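Local coordinates for protein tumor necrosis factor ligand superfamily member 9 (PDB 6MKB) that acts as a cytokine of the tumor necrosis factor family, binding the receptor TNFRSF9 and inducing proliferation of activated peripheral blood T-cells, at residues N23-Q31 / R44-L52; Q80-P91 / H129-H140. All coordinates share one frame; numbering follows the deposited sequence.

Contact 1: N23-Q31 / R44-L52; sequences NTTLNWHSQ and RYEEDKKEL. With NAG (2-acetamido-2-deoxy-beta-D-glucopyranose), chain F; SO4 (sulfate ion), chain K; SO4 (sulfate ion), chain M.
The backbones of Asn27 and Lys50 come within 5.7 Å of each other between their CA atoms, and those of Ser30 and Tyr45 within 6.5 Å, with no backbone hydrogen bond between segments 23-31 and 44-52. Side chains and water make the join. Tyr45 carries much of it. Its CG lies anti to the backbone N (chi1 178°), which sends the ring across to Trp28. There the hydroxyl takes a weak, bent bond from the backbone, Trp28 N to Tyr45 OH 3.3 Å. The same OH lies at the edge of the indole, in its plane. Trp28 CB packs on Tyr45 CZ, and the two side chains cross at about a right angle. Ser30 CB meets the other end of the phenol, 3.7 Å from Tyr45 CD2.

Lys50 lays its methylene chain against three residues. Its CB approaches Leu26 O, its CD lies 3.8 Å from Thr25 CG2, and its CG meets Asn27 OD1. One water ties the segments together: it accepts from Trp28 NE1 at 2.8 Å and donates to both Leu26 O and Lys50 O. A second water accepts from Lys50 NZ and, weakly, from Asn27 ND2. The turn between strands 43-46 and 51-54 carries a G1 beta bulge, with Lys50 and Glu51 set opposite Glu46.

Beyond the contact, Trp28 packs on Leu13 and Ala15 of strand 10-15, Val133 of strand 129-140, and Phe159 of strand 149-166. Tyr45 also touches Leu13, so the hairpin 43-54 rests beside strands 24-29 and 10-15 in the jelly-roll beta-sandwich of the TNF homology domain.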
loop_
_atom_site.group_PDB
_atom_site.type_symbol
_atom_site.label_atom_id
_atom_site.label_comp_id
_atom_site.label_asym_id
_atom_site.label_seq_id
_atom_site.Cartn_x
_atom_site.Cartn_y
_atom_site.Cartn_z
ATOM N N ASN B 23 -13.781 14.505 11.382
ATOM C CA ASN B 23 -12.597 15.196 10.890
ATOM C C ASN B 23 -11.735 15.531 12.097
ATOM O O ASN B 23 -12.129 16.361 12.917
ATOM C CB ASN B 23 -12.987 16.428 10.042
ATOM C CG ASN B 23 -13.757 16.087 8.787
ATOM O OD1 ASN B 23 -13.744 14.959 8.288
ATOM N ND2 ASN B 23 -14.451 17.062 8.254
ATOM N N THR B 24 -10.594 14.820 12.247
ATOM C CA THR B 24 -9.671 14.927 13.392
ATOM C C THR B 24 -8.256 14.409 13.045
ATOM O O THR B 24 -8.075 13.698 12.058
ATOM C CB THR B 24 -10.246 14.098 14.593
ATOM O OG1 THR B 24 -9.486 14.348 15.779
ATOM C CG2 THR B 24 -10.281 12.577 14.324
ATOM N N THR B 25 -7.277 14.685 13.908
ATOM C CA THR B 25 -5.940 14.128 13.737
ATOM C C THR B 25 -5.932 12.823 14.520
ATOM O O THR B 25 -6.351 12.790 15.686
ATOM C CB THR B 25 -4.871 15.119 14.148
ATOM O OG1 THR B 25 -4.908 16.195 13.207
ATOM C CG2 THR B 25 -3.481 14.497 14.152
ATOM N N LEU B 26 -5.528 11.742 13.869
ATOM C CA LEU B 26 -5.525 10.448 14.510
ATOM C C LEU B 26 -4.425 10.315 15.570
ATOM O O LEU B 26 -3.310 10.854 15.419
ATOM C CB LEU B 26 -5.375 9.325 13.477
ATOM C CG LEU B 26 -6.578 9.028 12.598
ATOM C CD1 LEU B 26 -6.241 7.961 11.616
ATOM C CD2 LEU B 26 -7.807 8.613 13.414
ATOM N N ASN B 27 -4.776 9.586 16.643
ATOM C CA ASN B 27 -3.896 9.200 17.727
ATOM C C ASN B 27 -3.319 7.835 17.371
ATOM O O ASN B 27 -3.994 7.028 16.729
ATOM C CB ASN B 27 -4.657 9.164 19.050
ATOM C CG ASN B 27 -4.664 10.498 19.749
ATOM O OD1 ASN B 27 -3.614 11.048 20.114
ATOM N ND2 ASN B 27 -5.850 11.051 19.952
ATOM N N TRP B 28 -2.081 7.578 17.751
ATOM C CA TRP B 28 -1.415 6.331 17.422
ATOM C C TRP B 28 -0.836 5.652 18.662
ATOM O O TRP B 28 -0.387 6.325 19.598
ATOM C CB TRP B 28 -0.282 6.587 16.386
ATOM C CG TRP B 28 -0.791 7.217 15.130
ATOM C CD1 TRP B 28 -0.952 8.553 14.891
ATOM C CD2 TRP B 28 -1.386 6.534 14.012
ATOM N NE1 TRP B 28 -1.611 8.745 13.694
ATOM C CE2 TRP B 28 -1.884 7.523 13.133
ATOM C CE3 TRP B 28 -1.456 5.186 13.621
ATOM C CZ2 TRP B 28 -2.475 7.201 11.909
ATOM C CZ3 TRP B 28 -2.064 4.869 12.425
ATOM C CH2 TRP B 28 -2.608 5.866 11.605
ATOM N N HIS B 29 -0.868 4.305 18.660
ATOM C CA HIS B 29 -0.143 3.471 19.612
ATOM C C HIS B 29 1.287 3.436 19.049
ATOM O O HIS B 29 1.443 3.094 17.862
ATOM C CB HIS B 29 -0.723 2.034 19.705
ATOM C CG HIS B 29 -2.133 1.911 20.192
ATOM N ND1 HIS B 29 -2.463 2.148 21.525
ATOM C CD2 HIS B 29 -3.229 1.447 19.549
ATOM C CE1 HIS B 29 -3.751 1.878 21.626
ATOM N NE2 HIS B 29 -4.253 1.450 20.464
ATOM N N SER B 30 2.309 3.821 19.842
ATOM C CA SER B 30 3.725 3.788 19.403
ATOM C C SER B 30 4.480 2.530 19.972
ATOM O O SER B 30 5.641 2.302 19.621
ATOM C CB SER B 30 4.447 5.077 19.799
ATOM O OG SER B 30 4.409 5.308 21.199
ATOM N N GLN B 31 3.799 1.732 20.840
ATOM C CA GLN B 31 4.293 0.495 21.474
ATOM C C GLN B 31 3.136 -0.488 21.714
ATOM O O GLN B 31 2.003 -0.047 21.929
ATOM C CB GLN B 31 5.036 0.786 22.789
ATOM C CG GLN B 31 4.277 1.687 23.773
ATOM C CD GLN B 31 5.017 1.878 25.074
ATOM O OE1 GLN B 31 6.243 2.035 25.113
ATOM N NE2 GLN B 31 4.283 1.884 26.173
ATOM N N ARG B 44 10.867 8.950 16.317
ATOM C CA ARG B 44 10.180 9.218 17.587
ATOM C C ARG B 44 8.723 9.488 17.347
ATOM O O ARG B 44 8.367 9.995 16.283
ATOM C CB ARG B 44 10.786 10.445 18.298
ATOM C CG ARG B 44 12.106 10.207 19.014
ATOM C CD ARG B 44 12.869 11.492 19.341
ATOM N NE ARG B 44 12.029 12.501 19.994
ATOM C CZ ARG B 44 11.825 13.733 19.536
ATOM N NH1 ARG B 44 12.470 14.165 18.462
ATOM N NH2 ARG B 44 11.023 14.557 20.183
ATOM N N TYR B 45 7.884 9.204 18.345
ATOM C CA TYR B 45 6.478 9.553 18.255
ATOM C C TYR B 45 6.096 10.445 19.451
ATOM O O TYR B 45 6.333 10.077 20.600
ATOM C CB TYR B 45 5.556 8.329 18.126
ATOM C CG TYR B 45 4.098 8.739 18.092
ATOM C CD1 TYR B 45 3.581 9.466 17.020
ATOM C CD2 TYR B 45 3.257 8.486 19.172
ATOM C CE1 TYR B 45 2.254 9.892 17.009
ATOM C CE2 TYR B 45 1.926 8.887 19.161
ATOM C CZ TYR B 45 1.429 9.592 18.080
ATOM O OH TYR B 45 0.127 10.008 18.093
ATOM N N GLU B 46 5.504 11.617 19.151
ATOM C CA GLU B 46 5.064 12.624 20.120
ATOM C C GLU B 46 3.545 12.566 20.298
ATOM O O GLU B 46 2.796 12.961 19.409
ATOM C CB GLU B 46 5.509 14.029 19.665
ATOM C CG GLU B 46 7.018 14.230 19.667
ATOM C CD GLU B 46 7.467 15.676 19.697
ATOM O OE1 GLU B 46 6.599 16.578 19.706
ATOM O OE2 GLU B 46 8.694 15.910 19.742
ATOM N N GLU B 47 3.101 12.069 21.457
ATOM C CA GLU B 47 1.689 11.866 21.812
ATOM C C GLU B 47 0.847 13.159 21.769
ATOM O O GLU B 47 -0.285 13.134 21.275
ATOM C CB GLU B 47 1.574 11.215 23.201
ATOM C CG GLU B 47 0.342 10.324 23.304
ATOM C CD GLU B 47 -0.029 9.755 24.663
ATOM O OE1 GLU B 47 0.860 9.647 25.539
ATOM O OE2 GLU B 47 -1.220 9.411 24.844
ATOM N N ASP B 48 1.397 14.259 22.295
ATOM C CA ASP B 48 0.769 15.577 22.380
ATOM C C ASP B 48 0.456 16.163 20.991
ATOM O O ASP B 48 -0.683 16.593 20.745
ATOM C CB ASP B 48 1.658 16.546 23.192
ATOM C CG ASP B 48 3.143 16.548 22.822
ATOM O OD1 ASP B 48 3.807 15.487 22.984
ATOM O OD2 ASP B 48 3.649 17.615 22.396
ATOM N N LYS B 49 1.449 16.138 20.081
ATOM C CA LYS B 49 1.323 16.678 18.723
ATOM C C LYS B 49 0.728 15.660 17.749
ATOM O O LYS B 49 0.311 16.051 16.653
ATOM C CB LYS B 49 2.699 17.148 18.211
ATOM C CG LYS B 49 3.416 18.167 19.106
ATOM C CD LYS B 49 2.845 19.605 18.999
ATOM C CE LYS B 49 2.623 20.264 20.354
ATOM N NZ LYS B 49 3.893 20.592 21.074
ATOM N N LYS B 50 0.687 14.357 18.160
ATOM C CA LYS B 50 0.210 13.189 17.399
ATOM C C LYS B 50 1.076 13.050 16.121
ATOM O O LYS B 50 0.600 12.607 15.060
ATOM C CB LYS B 50 -1.306 13.262 17.088
ATOM C CG LYS B 50 -2.184 13.584 18.297
ATOM C CD LYS B 50 -3.626 13.875 17.907
ATOM C CE LYS B 50 -4.253 14.982 18.710
ATOM N NZ LYS B 50 -4.274 14.696 20.174
ATOM N N GLU B 51 2.376 13.407 16.260
ATOM C CA GLU B 51 3.331 13.414 15.154
ATOM C C GLU B 51 4.490 12.442 15.296
ATOM O O GLU B 51 5.069 12.270 16.379
ATOM C CB GLU B 51 3.930 14.812 14.980
ATOM C CG GLU B 51 2.970 15.807 14.367
ATOM C CD GLU B 51 3.400 17.254 14.441
ATOM O OE1 GLU B 51 4.364 17.564 15.177
ATOM O OE2 GLU B 51 2.760 18.087 13.768
ATOM N N LEU B 52 4.840 11.855 14.161
ATOM C CA LEU B 52 5.989 11.005 13.965
ATOM C C LEU B 52 7.111 11.938 13.543
ATOM O O LEU B 52 6.944 12.697 12.583
ATOM C CB LEU B 52 5.663 9.943 12.902
ATOM C CG LEU B 52 6.726 8.884 12.555
ATOM C CD1 LEU B 52 7.166 8.132 13.754
ATOM C CD2 LEU B 52 6.124 7.845 11.582
HETATM C C1 NAG F . -15.240 16.903 7.069
HETATM C C2 NAG F . -16.706 17.249 7.326
HETATM C C3 NAG F . -17.475 17.181 6.006
HETATM C C4 NAG F . -16.811 17.969 4.873
HETATM C C5 NAG F . -15.325 17.636 4.773
HETATM C C6 NAG F . -14.587 18.530 3.784
HETATM C C7 NAG F . -17.833 16.402 9.369
HETATM C C8 NAG F . -17.894 15.163 10.203
HETATM N N2 NAG F . -17.256 16.229 8.188
HETATM O O3 NAG F . -18.828 17.616 6.213
HETATM O O4 NAG F . -17.450 17.665 3.631
HETATM O O5 NAG F . -14.693 17.760 6.056
HETATM O O6 NAG F . -13.362 17.864 3.468
HETATM O O7 NAG F . -18.304 17.448 9.773
HETATM S S SO4 K . -1.154 3.566 24.204
HETATM O O1 SO4 K . -0.631 4.653 23.344
HETATM O O2 SO4 K . -0.655 3.797 25.580
HETATM O O3 SO4 K . -2.637 3.548 24.230
HETATM O O4 SO4 K . -0.674 2.259 23.698
HETATM S S SO4 M . -7.955 2.901 22.198
HETATM O O1 SO4 M . -8.343 4.136 21.469
HETATM O O2 SO4 M . -7.062 3.293 23.325
HETATM O O3 SO4 M . -9.182 2.269 22.758
HETATM O O4 SO4 M . -7.277 1.949 21.278
HETATM O O HOH W 1 -1.384 11.496 13.592
HETATM O O HOH W 2 -6.948 14.092 20.724
#

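Contact 2: Q80-P91 / H129-H140; sequences QGWVSLVLQAKP and HRLSVGLRAYLH. With NAG (2-acetamido-2-deoxy-beta-D-glucopyranose), chain C; NAG (2-acetamido-2-deoxy-beta-D-glucopyranose), chain F.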
loop_
_atom_site.group_PDB
_atom_site.type_symbol
_atom_site.label_atom_id
_atom_site.label_comp_id
_atom_site.label_asym_id
_atom_site.label_seq_id
_atom_site.Cartn_x
_atom_site.Cartn_y
_atom_site.Cartn_z
ATOM N N GLN B 80 -23.383 6.974 1.685
ATOM C CA GLN B 80 -22.393 7.148 0.634
ATOM C C GLN B 80 -21.560 8.419 0.898
ATOM O O GLN B 80 -21.819 9.157 1.861
ATOM C CB GLN B 80 -23.060 7.149 -0.762
ATOM C CG GLN B 80 -24.180 8.143 -0.941
ATOM C CD GLN B 80 -24.754 8.029 -2.330
ATOM O OE1 GLN B 80 -24.092 8.294 -3.332
ATOM N NE2 GLN B 80 -26.006 7.641 -2.440
ATOM N N GLY B 81 -20.541 8.618 0.067
ATOM C CA GLY B 81 -19.611 9.726 0.180
ATOM C C GLY B 81 -18.181 9.249 0.052
ATOM O O GLY B 81 -17.847 8.518 -0.880
ATOM N N TRP B 82 -17.317 9.660 0.992
ATOM C CA TRP B 82 -15.898 9.301 0.952
ATOM C C TRP B 82 -15.235 9.375 2.317
ATOM O O TRP B 82 -15.672 10.115 3.188
ATOM C CB TRP B 82 -15.136 10.205 -0.048
ATOM C CG TRP B 82 -15.313 11.672 0.200
ATOM C CD1 TRP B 82 -16.225 12.501 -0.390
ATOM C CD2 TRP B 82 -14.545 12.492 1.097
ATOM N NE1 TRP B 82 -16.075 13.786 0.083
ATOM C CE2 TRP B 82 -15.051 13.810 0.999
ATOM C CE3 TRP B 82 -13.480 12.238 1.982
ATOM C CZ2 TRP B 82 -14.549 14.866 1.773
ATOM C CZ3 TRP B 82 -12.966 13.291 2.725
ATOM C CH2 TRP B 82 -13.507 14.585 2.629
ATOM N N VAL B 83 -14.175 8.590 2.494
ATOM C CA VAL B 83 -13.358 8.567 3.712
ATOM C C VAL B 83 -11.900 8.667 3.272
ATOM O O VAL B 83 -11.476 7.970 2.348
ATOM C CB VAL B 83 -13.620 7.354 4.637
ATOM C CG1 VAL B 83 -12.838 7.493 5.947
ATOM C CG2 VAL B 83 -15.110 7.189 4.919
ATOM N N SER B 84 -11.142 9.536 3.935
ATOM C CA SER B 84 -9.757 9.829 3.638
ATOM C C SER B 84 -8.836 9.750 4.840
ATOM O O SER B 84 -9.230 10.109 5.950
ATOM C CB SER B 84 -9.673 11.246 3.099
ATOM O OG SER B 84 -9.294 11.265 1.741
ATOM N N LEU B 85 -7.577 9.331 4.595
ATOM C CA LEU B 85 -6.421 9.394 5.500
ATOM C C LEU B 85 -5.497 10.392 4.843
ATOM O O LEU B 85 -5.041 10.145 3.722
ATOM C CB LEU B 85 -5.731 8.044 5.725
ATOM C CG LEU B 85 -6.414 6.978 6.594
ATOM C CD1 LEU B 85 -5.436 5.875 6.887
ATOM C CD2 LEU B 85 -6.971 7.552 7.910
ATOM N N VAL B 86 -5.336 11.570 5.456
ATOM C CA VAL B 86 -4.544 12.652 4.875
ATOM C C VAL B 86 -3.218 12.770 5.609
ATOM O O VAL B 86 -3.214 13.025 6.807
ATOM C CB VAL B 86 -5.335 14.000 4.887
ATOM C CG1 VAL B 86 -4.522 15.124 4.251
ATOM C CG2 VAL B 86 -6.698 13.872 4.194
ATOM N N LEU B 87 -2.092 12.586 4.887
ATOM C CA LEU B 87 -0.748 12.713 5.461
ATOM C C LEU B 87 -0.429 14.180 5.608
ATOM O O LEU B 87 -0.396 14.874 4.614
ATOM C CB LEU B 87 0.323 11.998 4.601
ATOM C CG LEU B 87 1.780 12.023 5.166
ATOM C CD1 LEU B 87 1.915 11.223 6.448
ATOM C CD2 LEU B 87 2.764 11.524 4.151
ATOM N N GLN B 88 -0.230 14.652 6.849
ATOM C CA GLN B 88 0.061 16.047 7.191
ATOM C C GLN B 88 1.548 16.189 7.526
ATOM O O GLN B 88 1.991 15.720 8.568
ATOM C CB GLN B 88 -0.833 16.497 8.357
ATOM C CG GLN B 88 -2.348 16.359 8.076
ATOM C CD GLN B 88 -3.221 16.382 9.318
ATOM O OE1 GLN B 88 -2.765 16.226 10.469
ATOM N NE2 GLN B 88 -4.509 16.581 9.105
ATOM N N ALA B 89 2.329 16.785 6.615
ATOM C CA ALA B 89 3.780 16.951 6.749
ATOM C C ALA B 89 4.178 18.383 7.117
ATOM O O ALA B 89 3.661 19.347 6.542
ATOM C CB ALA B 89 4.472 16.543 5.458
ATOM N N LYS B 90 5.102 18.501 8.098
ATOM C CA LYS B 90 5.705 19.741 8.599
ATOM C C LYS B 90 7.239 19.632 8.492
ATOM O O LYS B 90 7.837 18.908 9.278
ATOM C CB LYS B 90 5.286 20.010 10.051
ATOM C CG LYS B 90 3.930 20.672 10.214
ATOM C CD LYS B 90 3.553 20.799 11.688
ATOM C CE LYS B 90 2.061 20.869 11.850
ATOM N NZ LYS B 90 1.664 20.784 13.281
ATOM N N PRO B 91 7.908 20.286 7.524
ATOM C CA PRO B 91 7.370 21.176 6.476
ATOM C C PRO B 91 6.701 20.372 5.345
ATOM O O PRO B 91 6.830 19.159 5.272
ATOM C CB PRO B 91 8.625 21.902 5.979
ATOM C CG PRO B 91 9.696 20.866 6.096
ATOM C CD PRO B 91 9.376 20.149 7.396
ATOM N N HIS B 129 11.679 16.260 10.444
ATOM C CA HIS B 129 10.409 16.221 9.714
ATOM C C HIS B 129 9.321 15.624 10.603
ATOM O O HIS B 129 9.542 14.614 11.269
ATOM C CB HIS B 129 10.541 15.435 8.392
ATOM C CG HIS B 129 9.912 16.121 7.223
ATOM N ND1 HIS B 129 8.551 16.320 7.158
ATOM C CD2 HIS B 129 10.477 16.618 6.104
ATOM C CE1 HIS B 129 8.330 16.933 6.009
ATOM N NE2 HIS B 129 9.455 17.141 5.344
ATOM N N ARG B 130 8.173 16.291 10.648
ATOM C CA ARG B 130 7.032 15.903 11.477
ATOM C C ARG B 130 5.899 15.493 10.560
ATOM O O ARG B 130 5.589 16.193 9.586
ATOM C CB ARG B 130 6.619 17.050 12.430
ATOM C CG ARG B 130 7.718 17.353 13.422
ATOM C CD ARG B 130 7.465 18.595 14.218
ATOM N NE ARG B 130 8.297 18.547 15.410
ATOM C CZ ARG B 130 7.918 18.062 16.583
ATOM N NH1 ARG B 130 6.672 17.636 16.765
ATOM N NH2 ARG B 130 8.791 17.952 17.571
ATOM N N LEU B 131 5.330 14.320 10.841
ATOM C CA LEU B 131 4.276 13.702 10.056
ATOM C C LEU B 131 3.128 13.283 10.966
ATOM O O LEU B 131 3.331 12.547 11.920
ATOM C CB LEU B 131 4.869 12.472 9.339
ATOM C CG LEU B 131 5.231 12.505 7.843
ATOM C CD1 LEU B 131 5.879 13.756 7.412
ATOM C CD2 LEU B 131 6.163 11.371 7.502
ATOM N N SER B 132 1.942 13.794 10.705
ATOM C CA SER B 132 0.730 13.434 11.425
ATOM C C SER B 132 -0.291 12.956 10.375
ATOM O O SER B 132 -0.070 13.153 9.172
ATOM C CB SER B 132 0.215 14.598 12.278
ATOM O OG SER B 132 -0.348 15.653 11.520
ATOM N N VAL B 133 -1.367 12.289 10.803
ATOM C CA VAL B 133 -2.372 11.780 9.873
ATOM C C VAL B 133 -3.755 12.252 10.304
ATOM O O VAL B 133 -4.185 12.004 11.437
ATOM C CB VAL B 133 -2.311 10.228 9.762
ATOM C CG1 VAL B 133 -3.356 9.683 8.770
ATOM C CG2 VAL B 133 -0.906 9.764 9.382
ATOM N N GLY B 134 -4.447 12.891 9.383
ATOM C CA GLY B 134 -5.805 13.349 9.610
ATOM C C GLY B 134 -6.832 12.424 9.000
ATOM O O GLY B 134 -6.684 11.956 7.867
ATOM N N LEU B 135 -7.859 12.113 9.775
ATOM C CA LEU B 135 -8.998 11.371 9.282
ATOM C C LEU B 135 -9.989 12.414 8.685
ATOM O O LEU B 135 -10.291 13.403 9.344
ATOM C CB LEU B 135 -9.626 10.539 10.419
ATOM C CG LEU B 135 -10.981 9.838 10.110
ATOM C CD1 LEU B 135 -10.824 8.701 9.082
ATOM C CD2 LEU B 135 -11.637 9.348 11.386
ATOM N N ARG B 136 -10.420 12.229 7.434
ATOM C CA ARG B 136 -11.408 13.092 6.767
ATOM C C ARG B 136 -12.563 12.239 6.254
ATOM O O ARG B 136 -12.341 11.118 5.794
ATOM C CB ARG B 136 -10.800 13.914 5.595
ATOM C CG ARG B 136 -9.827 15.045 5.968
ATOM C CD ARG B 136 -10.322 15.893 7.124
ATOM N NE ARG B 136 -9.384 15.761 8.243
ATOM C CZ ARG B 136 -8.674 16.758 8.746
ATOM N NH1 ARG B 136 -8.842 17.996 8.297
ATOM N NH2 ARG B 136 -7.846 16.543 9.762
ATOM N N ALA B 137 -13.800 12.748 6.344
ATOM C CA ALA B 137 -14.967 12.011 5.869
ATOM C C ALA B 137 -16.173 12.922 5.617
ATOM O O ALA B 137 -16.456 13.826 6.398
ATOM C CB ALA B 137 -15.347 10.909 6.863
ATOM N N TYR B 138 -16.862 12.676 4.509
ATOM C CA TYR B 138 -18.129 13.274 4.149
ATOM C C TYR B 138 -19.082 12.115 3.881
ATOM O O TYR B 138 -18.916 11.411 2.886
ATOM C CB TYR B 138 -18.030 14.234 2.954
ATOM C CG TYR B 138 -19.390 14.709 2.476
ATOM C CD1 TYR B 138 -20.283 15.333 3.349
ATOM C CD2 TYR B 138 -19.801 14.502 1.161
ATOM C CE1 TYR B 138 -21.549 15.734 2.927
ATOM C CE2 TYR B 138 -21.053 14.933 0.719
ATOM C CZ TYR B 138 -21.921 15.559 1.605
ATOM O OH TYR B 138 -23.160 15.994 1.186
ATOM N N LEU B 139 -20.010 11.861 4.818
ATOM C CA LEU B 139 -20.962 10.759 4.716
ATOM C C LEU B 139 -22.377 11.278 4.789
ATOM O O LEU B 139 -22.670 12.154 5.610
ATOM C CB LEU B 139 -20.708 9.684 5.804
ATOM C CG LEU B 139 -19.337 8.976 5.752
ATOM C CD1 LEU B 139 -19.026 8.258 7.064
ATOM C CD2 LEU B 139 -19.208 8.062 4.529
ATOM N N HIS B 140 -23.252 10.756 3.909
ATOM C CA HIS B 140 -24.671 11.144 3.814
ATOM C C HIS B 140 -25.523 9.990 3.238
ATOM O O HIS B 140 -24.961 9.061 2.654
ATOM C CB HIS B 140 -24.799 12.405 2.934
ATOM C CG HIS B 140 -24.348 12.193 1.522
ATOM N ND1 HIS B 140 -25.251 11.910 0.510
ATOM C CD2 HIS B 140 -23.099 12.175 1.008
ATOM C CE1 HIS B 140 -24.528 11.770 -0.586
ATOM N NE2 HIS B 140 -23.228 11.911 -0.334
HETATM C C1 NAG C . -18.297 18.651 3.052
HETATM C C2 NAG C . -18.420 18.326 1.561
HETATM C C3 NAG C . -19.522 19.158 0.888
HETATM C C4 NAG C . -20.850 19.097 1.650
HETATM C C5 NAG C . -20.635 19.431 3.134
HETATM C C6 NAG C . -21.893 19.186 3.966
HETATM C C7 NAG C . -16.520 17.564 0.185
HETATM C C8 NAG C . -15.157 17.950 -0.314
HETATM N N2 NAG C . -17.131 18.500 0.913
HETATM O O3 NAG C . -19.734 18.701 -0.452
HETATM O O4 NAG C . -21.787 20.000 1.038
HETATM O O5 NAG C . -19.584 18.632 3.691
HETATM O O6 NAG C . -21.549 19.175 5.351
HETATM O O7 NAG C . -17.014 16.477 -0.084
HETATM C C1 NAG F . -15.240 16.903 7.069
HETATM C C2 NAG F . -16.706 17.249 7.326
HETATM C C3 NAG F . -17.475 17.181 6.006
HETATM C C4 NAG F . -16.811 17.969 4.873
HETATM C C5 NAG F . -15.325 17.636 4.773
HETATM C C6 NAG F . -14.587 18.530 3.784
HETATM C C7 NAG F . -17.833 16.402 9.369
HETATM C C8 NAG F . -17.894 15.163 10.203
HETATM N N2 NAG F . -17.256 16.229 8.188
HETATM O O3 NAG F . -18.828 17.616 6.213
HETATM O O4 NAG F . -17.450 17.665 3.631
HETATM O O5 NAG F . -14.693 17.760 6.056
HETATM O O6 NAG F . -13.362 17.864 3.468
HETATM O O7 NAG F . -18.304 17.448 9.773
#
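The indole of Trp82 has Tyr138 CB over one face, 3.3 Å above the plane and offset toward the rim. At its edge, in plane, lie Arg136 CB, C7 of the outer N-acetylglucosamine (chain C) and O6 of the inner one (chain F). Trp82 NE1 donates to O7 of the outer sugar at 2.9 Å. That sugar also covers one face of the Tyr138 ring, with its C2 atom offset toward the rim. The inner sugar donates from N2 to Ala137 O. At the far end, Pro91 CD sits over the centre of the His129 ring, a CH-pi contact 3.7 Å from the ring centroid.

Trp82 CG lies between its backbone N and carbonyl carbon (chi1 54°), and this turns the indole over strand 129-140. Trp82 CZ3 then meets Arg136 CB at 3.6 Å. Further along the same face, Ser132 OG donates to Gln88 OE1 at 2.7 Å, in the amide plane and on a lone pair. Thr25 OG1 is a second, weak partner of that oxygen. Gln88 NE2 lies 3.5 Å from Gly134 CA, where there is no side chain. Lys90 and Arg130 both reach Glu51 in salt bridges.

The opposite face is apolar. Val83 CG1 meets Leu135 CD1 at 3.9 Å, and Leu87 CD1 packs on Leu131 CG. Leu66 and Val62 of strand 58-70 and Phe159 of strand 149-166 close over this layer.

Paired backbone hydrogen bonds run from Gln80-His140 to Lys90-Arg130, and the strand axes lie 166° apart. This is an antiparallel strand pair of the TNF jelly-roll beta-sandwich, with a buried apolar face and an outer face that bears the Asn23 glycan at its Trp82-Tyr138 end.

In the fold
Along the chain the two follow one another, with both segments of contact 1 ahead of those of contact 2. Their centres lie about 13 Å apart. Both belong to the TNF homology domain in the extracellular part of the protein. Strand 129-140 joins them: it pairs with strand 80-90 within contact 2 and with strands 24-29 and 51-54 of contact 1. Probable backbone hydrogen bonds mark the joins, Thr24 O to Leu135 N and Leu52 N to Leu131 O, each at 2.8 Å. The glycan starts on Asn23 in contact 1 and reaches Trp82, Ala137 and Tyr138 at one end of contact 2. Strand 129-140 thus brings strands 24-29, 51-54 and 80-90 together in one antiparallel sheet of the domain.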